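PelD (Pseudomonas aeruginosa, PDB 4ETX) probably binds cyclic di-GMP as an effector involved in pellicle formation, this chain holding its GAF and degenerate GGDEF-like domains. Local coordinates at residues 214-219 against 232-237. Numbering follows the deposited sequence.
Sequences GLDVQL and VLLPLT
The carbonyl oxygen of Leu215 lies against CD and CG of the Pro235 ring, Leu215 O 3.3 Å from Pro235 CD, while the Leu215 side chain packs on Leu11 and Arg14 of helix 2-18. Methyl CD2 of Leu234 sits over the flat face of the Asp216 carboxylate, 3.2 Å from Asp216 OD1. Asp216 CG is anti to the carbonyl carbon (chi1 -60°), which swings the acid under this methyl; Tyr245 of helix 239-256 touches both side chains. Asp216 CA makes a CA-H...O contact of 3.4 Å with Leu233 O. Leu233 O also accepts a hydrogen bond from Val217 N (3.2 Å), in the carbonyl plane, and Leu233 N returns a straighter-on bond of 3.0 Å to Val217 O (C=O...N 165°). Two reciprocal bonds define an antiparallel hydrogen-bonded pair in the hairpin of strands 217-222 and 228-234, within the PelD GGDEF domain; Asp216 and Thr237, at its open end, bind cyclic di-GMP in another structure of this protein. Val217 CG2 lies alongside Leu233 CB at 4.0 Å, on the face packed by helix 165-184. Gln218, in the next, non-hydrogen-bonded pair, runs beside Val232 on the opposite face, its extended chain carrying NE2 to a hydrogen bond with Leu208 O.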
loop_
_atom_site.group_PDB
_atom_site.type_symbol
_atom_site.label_atom_id
_atom_site.label_comp_id
_atom_site.label_asym_id
_atom_site.label_seq_id
_atom_site.Cartn_x
_atom_site.Cartn_y
_atom_site.Cartn_z
ATOM N N GLY A 214 4.377 -8.771 9.477
ATOM C CA GLY A 214 4.515 -7.647 8.504
ATOM C C GLY A 214 3.506 -7.338 7.390
ATOM O O GLY A 214 3.589 -7.869 6.296
ATOM N N LEU A 215 2.570 -6.441 7.612
ATOM C CA LEU A 215 1.664 -5.993 6.496
ATOM C C LEU A 215 0.488 -6.936 6.188
ATOM O O LEU A 215 -0.541 -6.518 5.648
ATOM C CB LEU A 215 2.434 -5.685 5.199
ATOM C CG LEU A 215 2.637 -4.224 4.745
ATOM C CD1 LEU A 215 2.958 -3.291 5.865
ATOM C CD2 LEU A 215 3.624 -4.067 3.559
ATOM N N ASP A 216 0.625 -8.214 6.530
ATOM C CA ASP A 216 -0.563 -9.081 6.432
ATOM C C ASP A 216 -1.627 -8.516 7.355
ATOM O O ASP A 216 -1.301 -8.062 8.448
ATOM C CB ASP A 216 -0.199 -10.517 6.768
ATOM C CG ASP A 216 0.870 -11.066 5.825
ATOM O OD1 ASP A 216 1.078 -10.500 4.707
ATOM O OD2 ASP A 216 1.503 -12.067 6.179
ATOM N N VAL A 217 -2.878 -8.469 6.888
ATOM C CA VAL A 217 -3.990 -7.990 7.725
ATOM C C VAL A 217 -5.122 -9.018 7.758
ATOM O O VAL A 217 -5.374 -9.713 6.756
ATOM C CB VAL A 217 -4.558 -6.596 7.274
ATOM C CG1 VAL A 217 -3.613 -5.462 7.670
ATOM C CG2 VAL A 217 -4.818 -6.550 5.775
ATOM N N GLN A 218 -5.820 -9.110 8.887
ATOM C CA GLN A 218 -6.834 -10.160 9.043
ATOM C C GLN A 218 -8.166 -9.600 9.447
ATOM O O GLN A 218 -8.239 -8.509 10.021
ATOM C CB GLN A 218 -6.384 -11.211 10.071
ATOM C CG GLN A 218 -4.944 -11.713 9.857
ATOM C CD GLN A 218 -4.515 -12.766 10.877
ATOM O OE1 GLN A 218 -5.044 -12.819 11.991
ATOM N NE2 GLN A 218 -3.520 -13.594 10.508
ATOM N N LEU A 219 -9.223 -10.362 9.162
ATOM C CA LEU A 219 -10.572 -10.021 9.616
ATOM C C LEU A 219 -11.255 -11.306 10.055
ATOM O O LEU A 219 -11.262 -12.287 9.309
ATOM C CB LEU A 219 -11.369 -9.362 8.495
ATOM C CG LEU A 219 -12.586 -8.511 8.824
ATOM C CD1 LEU A 219 -12.134 -7.213 9.490
ATOM C CD2 LEU A 219 -13.341 -8.228 7.525
ATOM N N VAL A 232 -7.441 -13.344 5.296
ATOM C CA VAL A 232 -6.108 -12.819 5.392
ATOM C C VAL A 232 -5.749 -12.196 4.035
ATOM O O VAL A 232 -5.802 -12.881 2.985
ATOM C CB VAL A 232 -5.063 -13.910 5.747
ATOM C CG1 VAL A 232 -3.694 -13.252 6.005
ATOM C CG2 VAL A 232 -5.485 -14.722 7.004
ATOM N N LEU A 233 -5.399 -10.913 4.057
ATOM C CA LEU A 233 -4.844 -10.261 2.861
ATOM C C LEU A 233 -3.317 -10.128 2.940
ATOM O O LEU A 233 -2.781 -9.674 3.953
ATOM C CB LEU A 233 -5.514 -8.896 2.617
ATOM C CG LEU A 233 -4.916 -8.006 1.521
ATOM C CD1 LEU A 233 -5.328 -8.520 0.116
ATOM C CD2 LEU A 233 -5.332 -6.510 1.715
ATOM N N LEU A 234 -2.643 -10.517 1.859
ATOM C CA LEU A 234 -1.195 -10.379 1.707
ATOM C C LEU A 234 -0.941 -9.283 0.663
ATOM O O LEU A 234 -0.912 -9.550 -0.542
ATOM C CB LEU A 234 -0.568 -11.716 1.286
ATOM C CG LEU A 234 -1.035 -12.980 2.061
ATOM C CD1 LEU A 234 -0.358 -14.240 1.506
ATOM C CD2 LEU A 234 -0.751 -12.842 3.515
ATOM N N PRO A 235 -0.815 -8.032 1.109
ATOM C CA PRO A 235 -0.512 -6.973 0.106
ATOM C C PRO A 235 0.853 -7.151 -0.541
ATOM O O PRO A 235 1.767 -7.693 0.088
ATOM C CB PRO A 235 -0.504 -5.672 0.935
ATOM C CG PRO A 235 -1.068 -6.054 2.321
ATOM C CD PRO A 235 -0.778 -7.526 2.493
ATOM N N LEU A 236 0.989 -6.668 -1.783
ATOM C CA LEU A 236 2.292 -6.572 -2.455
ATOM C C LEU A 236 3.023 -7.902 -2.418
ATOM O O LEU A 236 4.208 -7.971 -2.098
ATOM C CB LEU A 236 3.164 -5.475 -1.824
ATOM C CG LEU A 236 2.609 -4.055 -1.944
ATOM C CD1 LEU A 236 3.434 -3.044 -1.138
ATOM C CD2 LEU A 236 2.511 -3.649 -3.447
ATOM N N THR A 237 2.298 -8.962 -2.744
ATOM C CA THR A 237 2.874 -10.275 -2.635
ATOM C C THR A 237 2.670 -11.063 -3.924
ATOM O O THR A 237 1.552 -11.229 -4.388
ATOM C CB THR A 237 2.291 -11.009 -1.411
ATOM O OG1 THR A 237 0.875 -11.167 -1.590
ATOM C CG2 THR A 237 2.499 -10.246 -0.165
#